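PDB 4KSA: malonyl-CoA decarboxylase from Rhodopseudomonas palustris, which probably catalyses the decarboxylation of malonyl-CoA to acetyl-CoA and carbon dioxide. Local coordinates for residues P117-L122 and D157-H162; S166-G171 and F219-L224; S240-A245 and R392-G397. All blocks are in the same frame, centred on the assembly; numbering follows the deposited sequence.

Overall arrangement
Interactions 1 and 2 lie in series on helix 154-167, with centres about 18 Å apart, and both are largely buried. The first joins two helices through a buried carboxylate and places a histidine at a magnesium ion shared with a second subunit; the second sets the C-terminal end of that helix against the end of strand 214-220, mainly by ring and guanidinium stacking. Interaction 3 lies about 34 Å from interaction 2, between centres, and on the other side of the chain's centre. It reaches the same sheet but is only partly buried, and its arginine reaches across to backbone carbonyls by weak hydrogen bonds, where Arg223 of interaction 2 stacks on a ring.

Interaction 1. Residues P117-L122 and D157-H162; sequences PRRQEL and DDDFVH. With MG (magnesium ion), chain E.
Asp159 receives both polar side chains that reach it from helix 118-126, and its CA is 6.2 Å from that of Gln120. Its chi1 (-74°) carries the carboxylate toward that helix, where the two oxygens take different partners. OD1 forms a salt bridge with Arg119 NE at 2.5 Å, the two side chains crossing at about a right angle and their flat groups inclined by 30°. OD2 accepts a hydrogen bond from Gln120 NE2, also at 2.5 Å; this donor comes from above the carboxylate plane, while OD2 lies close to the plane of the amide. Pro117 CB lies over one face of the Arg119 guanidinium, toward its rim, and the proline ring borders Asp159 OD1. One turn further on, His162 has CG anti to its backbone N, which carries the ring toward helix 118-126, and CD2 is 3.8 Å from Gln120 OE1. Its NE2 binds the magnesium ion at 2.5 Å, and His162 of the second subunit supplies another ligand, so the site bridges two subunits. The two helical segments cross at -47° with their axes 9.6 Å apart. Behind them, Phe160 packs on helix 132-146, while Arg118 and Leu122 face helix 36-48.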
# COMPACT_ATOMS: atom_id res chain seq x y z
N PRO A 117 -29.48 2.07 29.97
CA PRO A 117 -30.66 2.39 29.17
C PRO A 117 -30.64 1.67 27.83
O PRO A 117 -29.58 1.39 27.27
CB PRO A 117 -30.57 3.90 29.01
CG PRO A 117 -29.11 4.16 29.05
CD PRO A 117 -28.65 3.28 30.17
N ARG A 118 -31.83 1.37 27.32
CA ARG A 118 -31.97 0.69 26.05
C ARG A 118 -31.42 1.49 24.87
O ARG A 118 -31.26 0.95 23.77
CB ARG A 118 -33.44 0.36 25.81
CG ARG A 118 -34.05 -0.49 26.90
CD ARG A 118 -35.33 -1.12 26.39
NE ARG A 118 -36.36 -0.11 26.12
CZ ARG A 118 -37.30 -0.25 25.18
NH1 ARG A 118 -37.33 -1.35 24.42
NH2 ARG A 118 -38.19 0.72 24.98
N ARG A 119 -31.13 2.77 25.10
CA ARG A 119 -30.59 3.66 24.08
C ARG A 119 -29.28 3.10 23.55
O ARG A 119 -29.02 3.10 22.35
CB ARG A 119 -30.27 5.04 24.67
CG ARG A 119 -31.44 5.86 25.11
CD ARG A 119 -31.02 7.32 25.24
NE ARG A 119 -30.38 7.59 26.51
CZ ARG A 119 -31.01 7.49 27.67
NH1 ARG A 119 -30.37 7.74 28.80
NH2 ARG A 119 -32.28 7.13 27.69
N GLN A 120 -28.44 2.66 24.47
CA GLN A 120 -27.15 2.11 24.12
C GLN A 120 -27.24 0.95 23.13
O GLN A 120 -26.63 0.98 22.05
CB GLN A 120 -26.45 1.66 25.39
CG GLN A 120 -26.49 2.71 26.48
CD GLN A 120 -25.17 2.83 27.20
OE1 GLN A 120 -24.29 1.96 27.06
NE2 GLN A 120 -25.02 3.89 27.98
N GLU A 121 -27.98 -0.09 23.49
CA GLU A 121 -28.11 -1.23 22.61
C GLU A 121 -28.65 -0.80 21.26
O GLU A 121 -28.26 -1.35 20.23
CB GLU A 121 -29.02 -2.28 23.25
CG GLU A 121 -29.08 -3.61 22.50
CD GLU A 121 -27.68 -4.16 22.22
OE1 GLU A 121 -26.79 -4.03 23.11
OE2 GLU A 121 -27.48 -4.74 21.13
N LEU A 122 -29.54 0.19 21.26
CA LEU A 122 -30.13 0.70 20.02
C LEU A 122 -29.09 1.40 19.13
O LEU A 122 -29.09 1.24 17.90
CB LEU A 122 -31.26 1.69 20.32
CG LEU A 122 -31.85 2.34 19.06
CD1 LEU A 122 -32.46 1.23 18.19
CD2 LEU A 122 -32.87 3.42 19.43
N ASP A 157 -27.34 12.29 25.21
CA ASP A 157 -26.01 12.64 24.78
C ASP A 157 -24.96 11.88 25.58
O ASP A 157 -23.91 11.53 25.05
CB ASP A 157 -25.77 14.13 24.94
CG ASP A 157 -24.37 14.53 24.52
OD1 ASP A 157 -23.62 15.12 25.34
OD2 ASP A 157 -24.01 14.23 23.37
N ASP A 158 -25.26 11.62 26.85
CA ASP A 158 -24.31 10.90 27.69
C ASP A 158 -24.10 9.48 27.19
O ASP A 158 -23.01 8.92 27.34
CB ASP A 158 -24.78 10.88 29.15
CG ASP A 158 -24.56 12.21 29.86
OD1 ASP A 158 -24.83 12.27 31.09
OD2 ASP A 158 -24.12 13.19 29.22
N ASP A 159 -25.12 8.88 26.59
CA ASP A 159 -24.96 7.53 26.09
C ASP A 159 -24.16 7.52 24.80
O ASP A 159 -23.39 6.59 24.54
CB ASP A 159 -26.33 6.87 25.89
CG ASP A 159 -26.98 6.48 27.21
OD1 ASP A 159 -28.23 6.54 27.31
OD2 ASP A 159 -26.24 6.09 28.14
N PHE A 160 -24.34 8.56 23.99
CA PHE A 160 -23.62 8.67 22.74
C PHE A 160 -22.13 8.79 23.03
O PHE A 160 -21.31 8.16 22.38
CB PHE A 160 -24.08 9.90 21.95
CG PHE A 160 -25.25 9.64 21.06
CD1 PHE A 160 -25.07 9.05 19.82
CD2 PHE A 160 -26.54 9.97 21.45
CE1 PHE A 160 -26.14 8.80 18.97
CE2 PHE A 160 -27.62 9.72 20.62
CZ PHE A 160 -27.42 9.14 19.38
N VAL A 161 -21.79 9.62 24.01
CA VAL A 161 -20.41 9.83 24.39
C VAL A 161 -19.77 8.54 24.91
O VAL A 161 -18.61 8.26 24.62
CB VAL A 161 -20.29 10.96 25.45
CG1 VAL A 161 -18.85 11.11 25.93
CG2 VAL A 161 -20.75 12.28 24.84
N HIS A 162 -20.51 7.73 25.65
CA HIS A 162 -19.92 6.49 26.14
C HIS A 162 -19.53 5.58 24.98
O HIS A 162 -18.45 4.99 24.99
CB HIS A 162 -20.89 5.75 27.07
CG HIS A 162 -20.35 4.45 27.59
ND1 HIS A 162 -19.27 4.38 28.45
CD2 HIS A 162 -20.72 3.17 27.35
CE1 HIS A 162 -18.99 3.11 28.71
NE2 HIS A 162 -19.86 2.36 28.05
MG MG E . -20.10 -0.00 28.68

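Interaction 2. Residues S166-G171 and F219-L224; sequences SWFNRG and FFHPRL
Phe168 and Arg223 mark the closest backbone approach, CA to CA 6.8 Å. Phe168 is the first residue to leave the helix and the centre of an inverse gamma turn; segment 219-224, which leads out of strand 214-220, meets it around His221 to Leu224, where Leu224 N bonds back to His221 O. The Arg223 guanidinium lies flat on one face of Trp167, centres 4.3 Å apart and planes at 21°. A bend at chi2 (-67°) folds the arginine back so that NE also gives a weak hydrogen bond to Trp167 O, 3.3 Å away. The edge of Phe168 meets the face of His221 in a T-shaped pair with centroids 5.4 Å apart. Phe168 CE2 touches Arg223 CB at 3.5 Å, and Leu224 CG sits at the ring's edge. His221 uses both nitrogens: ND1 accepts Arg223 N at 3.1 Å, within the imidazole plane, and NE2 donates weakly to Asn169 O at 3.0 Å. Arg223 also makes a cation-pi contact with Phe172 of the second subunit. Stacking and weak hydrogen bonds thus join the helix end to the segment leading from the strand, while the bond from Arg223 N holds the His221 ring in place.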
# COMPACT_ATOMS: atom_id res chain seq x y z
N SER A 166 -15.60 4.88 23.08
CA SER A 166 -15.04 3.56 22.88
C SER A 166 -14.75 3.27 21.41
O SER A 166 -13.81 2.54 21.10
CB SER A 166 -15.98 2.50 23.42
OG SER A 166 -15.35 1.23 23.32
N TRP A 167 -15.52 3.85 20.50
CA TRP A 167 -15.29 3.60 19.09
C TRP A 167 -14.15 4.42 18.50
O TRP A 167 -13.36 3.90 17.72
CB TRP A 167 -16.54 3.90 18.26
CG TRP A 167 -17.73 3.14 18.65
CD1 TRP A 167 -17.79 2.06 19.48
CD2 TRP A 167 -19.08 3.42 18.26
NE1 TRP A 167 -19.09 1.66 19.64
CE2 TRP A 167 -19.90 2.48 18.90
CE3 TRP A 167 -19.67 4.38 17.43
CZ2 TRP A 167 -21.29 2.47 18.75
CZ3 TRP A 167 -21.04 4.38 17.27
CH2 TRP A 167 -21.84 3.43 17.93
N PHE A 168 -14.07 5.70 18.84
CA PHE A 168 -13.01 6.51 18.30
C PHE A 168 -11.78 6.48 19.18
O PHE A 168 -11.39 7.50 19.73
CB PHE A 168 -13.46 7.96 18.11
CG PHE A 168 -14.52 8.14 17.06
CD1 PHE A 168 -15.87 8.06 17.40
CD2 PHE A 168 -14.18 8.39 15.74
CE1 PHE A 168 -16.85 8.22 16.44
CE2 PHE A 168 -15.17 8.55 14.77
CZ PHE A 168 -16.50 8.46 15.12
N ASN A 169 -11.18 5.31 19.29
CA ASN A 169 -9.96 5.13 20.08
C ASN A 169 -8.80 5.91 19.45
O ASN A 169 -8.59 5.84 18.23
CB ASN A 169 -9.59 3.64 20.15
CG ASN A 169 -9.32 3.03 18.77
OD1 ASN A 169 -8.56 2.06 18.66
ND2 ASN A 169 -9.94 3.58 17.73
N ARG A 170 -8.04 6.65 20.26
CA ARG A 170 -6.92 7.43 19.73
C ARG A 170 -5.86 6.59 19.01
O ARG A 170 -5.18 7.07 18.11
CB ARG A 170 -6.25 8.24 20.84
CG ARG A 170 -5.69 7.42 21.97
CD ARG A 170 -4.69 8.24 22.78
NE ARG A 170 -5.03 8.27 24.19
CZ ARG A 170 -4.39 7.60 25.14
NH1 ARG A 170 -3.34 6.85 24.83
NH2 ARG A 170 -4.81 7.68 26.40
N GLY A 171 -5.74 5.32 19.39
CA GLY A 171 -4.77 4.44 18.75
C GLY A 171 -4.86 4.33 17.23
O GLY A 171 -3.85 4.10 16.57
N PHE A 219 -6.40 14.80 10.68
CA PHE A 219 -6.40 13.61 11.52
C PHE A 219 -7.57 12.75 11.06
O PHE A 219 -8.71 13.21 10.98
CB PHE A 219 -6.54 13.99 12.99
CG PHE A 219 -5.24 14.42 13.60
CD1 PHE A 219 -4.30 13.47 13.99
CD2 PHE A 219 -4.93 15.77 13.73
CE1 PHE A 219 -3.06 13.87 14.49
CE2 PHE A 219 -3.70 16.17 14.23
CZ PHE A 219 -2.76 15.22 14.61
N PHE A 220 -7.26 11.51 10.73
CA PHE A 220 -8.26 10.59 10.22
C PHE A 220 -8.39 9.41 11.14
O PHE A 220 -7.42 8.97 11.75
CB PHE A 220 -7.87 10.10 8.83
CG PHE A 220 -7.86 11.18 7.78
CD1 PHE A 220 -8.96 11.37 6.94
CD2 PHE A 220 -6.79 12.06 7.67
CE1 PHE A 220 -9.00 12.42 6.01
CE2 PHE A 220 -6.82 13.13 6.74
CZ PHE A 220 -7.94 13.30 5.91
N HIS A 221 -9.61 8.89 11.25
CA HIS A 221 -9.85 7.70 12.04
C HIS A 221 -10.66 6.76 11.14
O HIS A 221 -11.55 7.18 10.41
CB HIS A 221 -10.61 8.03 13.32
CG HIS A 221 -10.67 6.90 14.29
ND1 HIS A 221 -11.31 5.71 14.01
CD2 HIS A 221 -10.14 6.76 15.53
CE1 HIS A 221 -11.18 4.89 15.04
NE2 HIS A 221 -10.47 5.51 15.97
N PRO A 222 -10.34 5.46 11.16
CA PRO A 222 -11.06 4.49 10.33
C PRO A 222 -12.59 4.47 10.51
O PRO A 222 -13.30 4.04 9.60
CB PRO A 222 -10.40 3.16 10.69
CG PRO A 222 -9.85 3.38 12.08
CD PRO A 222 -9.33 4.80 12.01
N ARG A 223 -13.11 4.91 11.67
CA ARG A 223 -14.56 4.91 11.91
C ARG A 223 -15.30 5.80 10.94
O ARG A 223 -16.44 5.52 10.61
CB ARG A 223 -14.90 5.37 13.33
CG ARG A 223 -14.61 4.39 14.43
CD ARG A 223 -15.48 3.15 14.36
NE ARG A 223 -15.17 2.25 15.47
CZ ARG A 223 -15.98 1.28 15.90
NH1 ARG A 223 -15.61 0.52 16.92
NH2 ARG A 223 -17.16 1.09 15.31
N LEU A 224 -14.67 6.89 10.52
CA LEU A 224 -15.26 7.82 9.59
C LEU A 224 -14.31 7.97 8.42
O LEU A 224 -13.53 8.91 8.34
CB LEU A 224 -15.47 9.17 10.25
CG LEU A 224 -16.51 9.21 11.36
CD1 LEU A 224 -16.58 10.62 11.91
CD2 LEU A 224 -17.87 8.77 10.81

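Interaction 3. Residues S240-A245 and R392-G397; sequences SPAAIA and RLNFLG
Ser240 meets Arg392 through its backbone: its O lies at the edge of the guanidinium, near the plane, and takes weak hydrogen bonds from NH2 at 3.4 Å and NH1 at 3.5 Å. The carbonyl of Pro241 is a further weak acceptor for Arg392 NH2 and also bonds to Asn413 ND2. Bends at chi2 and chi3 (149° and 48°) turn the arginine chain toward these carbonyls. Its rotation is further fixed within its own segment, since Arg392 NH2 gives a straighter bond to Asn394 OD1, 3.2 Å long and 163° at the hydrogen, in the carbonyl plane and on a lone pair. One amino nitrogen is therefore divided among three oxygens.

Next, Ala242 lies alongside the amide of Asn394, their CA atoms 5.3 Å apart, with its methyl also near the edge of the Arg392 guanidinium. Asn394 ND2 is directed to Asn413 OD1. Ala243 runs past Gly397, and its CA makes a CA-H...O contact of 3.3 Å with Gly397 O. That same oxygen accepts a weak bond from Ile244 N at 3.5 Å, and Ile244 CD1 touches it as well. Gly397 closes a type II beta turn that starts at Asn394, which brings its carbonyl round to face the start of helix 244-248.

The contact thus joins the connection between strand 230-237 and helix 244-248 to the end of strand 389-394, the outermost strand on its side of the sheet within this chain. Strand 411-416 pairs with 389-394 and carries Asn413; Leu393 and Phe395 pack on helix 347-367.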
# COMPACT_ATOMS: atom_id res chain seq x y z
N SER A 240 8.28 34.15 14.96
CA SER A 240 7.00 33.86 15.61
C SER A 240 6.12 35.13 15.65
O SER A 240 6.20 35.90 16.60
CB SER A 240 7.26 33.38 17.03
OG SER A 240 8.33 32.45 17.06
N PRO A 241 5.23 35.33 14.66
CA PRO A 241 4.36 36.52 14.62
C PRO A 241 3.50 36.89 15.82
O PRO A 241 3.33 36.13 16.78
CB PRO A 241 3.51 36.28 13.37
CG PRO A 241 3.40 34.80 13.33
CD PRO A 241 4.82 34.37 13.63
N ALA A 242 2.96 38.09 15.75
CA ALA A 242 2.12 38.59 16.82
C ALA A 242 0.79 39.07 16.23
O ALA A 242 -0.12 39.45 16.97
CB ALA A 242 2.83 39.73 17.54
N ALA A 243 0.67 39.04 14.91
CA ALA A 243 -0.57 39.45 14.26
C ALA A 243 -0.84 38.57 13.04
O ALA A 243 0.08 38.24 12.29
CB ALA A 243 -0.48 40.92 13.85
N ILE A 244 -2.10 38.19 12.84
CA ILE A 244 -2.49 37.34 11.72
C ILE A 244 -2.55 38.03 10.37
O ILE A 244 -2.15 37.46 9.36
CB ILE A 244 -3.87 36.64 11.95
CG1 ILE A 244 -4.75 37.48 12.87
CG2 ILE A 244 -3.67 35.22 12.47
CD1 ILE A 244 -5.26 38.75 12.25
N ALA A 245 -3.06 39.26 10.36
CA ALA A 245 -3.19 40.01 9.11
C ALA A 245 -2.09 39.70 8.11
O ALA A 245 -2.37 39.29 6.98
CB ALA A 245 -3.22 41.50 9.40
N ARG A 392 3.50 34.24 24.87
CA ARG A 392 3.40 35.68 24.69
C ARG A 392 1.99 36.16 24.40
O ARG A 392 1.24 35.48 23.74
CB ARG A 392 4.34 36.14 23.56
CG ARG A 392 3.74 37.23 22.67
CD ARG A 392 4.79 38.16 22.12
NE ARG A 392 5.92 37.44 21.56
CZ ARG A 392 6.04 37.08 20.28
NH1 ARG A 392 7.13 36.41 19.89
NH2 ARG A 392 5.10 37.40 19.41
N LEU A 393 1.66 37.34 24.91
CA LEU A 393 0.34 37.92 24.70
C LEU A 393 0.47 38.99 23.62
O LEU A 393 1.26 39.90 23.75
CB LEU A 393 -0.16 38.53 26.01
CG LEU A 393 -0.07 37.62 27.24
CD1 LEU A 393 -0.70 38.30 28.44
CD2 LEU A 393 -0.78 36.32 26.96
N ASN A 394 -0.31 38.87 22.56
CA ASN A 394 -0.20 39.82 21.46
C ASN A 394 -1.31 40.85 21.41
O ASN A 394 -2.31 40.65 20.72
CB ASN A 394 -0.16 39.08 20.13
CG ASN A 394 1.01 38.12 20.04
OD1 ASN A 394 2.16 38.53 20.12
ND2 ASN A 394 0.71 36.84 19.88
N PHE A 395 -1.13 41.96 22.12
CA PHE A 395 -2.12 43.02 22.12
C PHE A 395 -2.39 43.44 20.68
O PHE A 395 -1.46 43.60 19.88
CB PHE A 395 -1.61 44.23 22.92
CG PHE A 395 -2.66 45.30 23.12
CD1 PHE A 395 -3.68 45.13 24.06
CD2 PHE A 395 -2.66 46.44 22.34
CE1 PHE A 395 -4.68 46.08 24.21
CE2 PHE A 395 -3.67 47.40 22.48
CZ PHE A 395 -4.68 47.22 23.41
N LEU A 396 -3.67 43.60 20.34
CA LEU A 396 -4.07 44.00 18.99
C LEU A 396 -3.48 43.16 17.86
O LEU A 396 -3.06 43.69 16.84
CB LEU A 396 -3.72 45.48 18.77
CG LEU A 396 -4.69 46.46 19.44
CD1 LEU A 396 -4.26 47.90 19.23
CD2 LEU A 396 -6.07 46.22 18.85
N GLY A 397 -3.47 41.85 18.05
CA GLY A 397 -2.97 40.97 17.01
C GLY A 397 -3.99 40.80 15.90
O GLY A 397 -3.64 40.64 14.73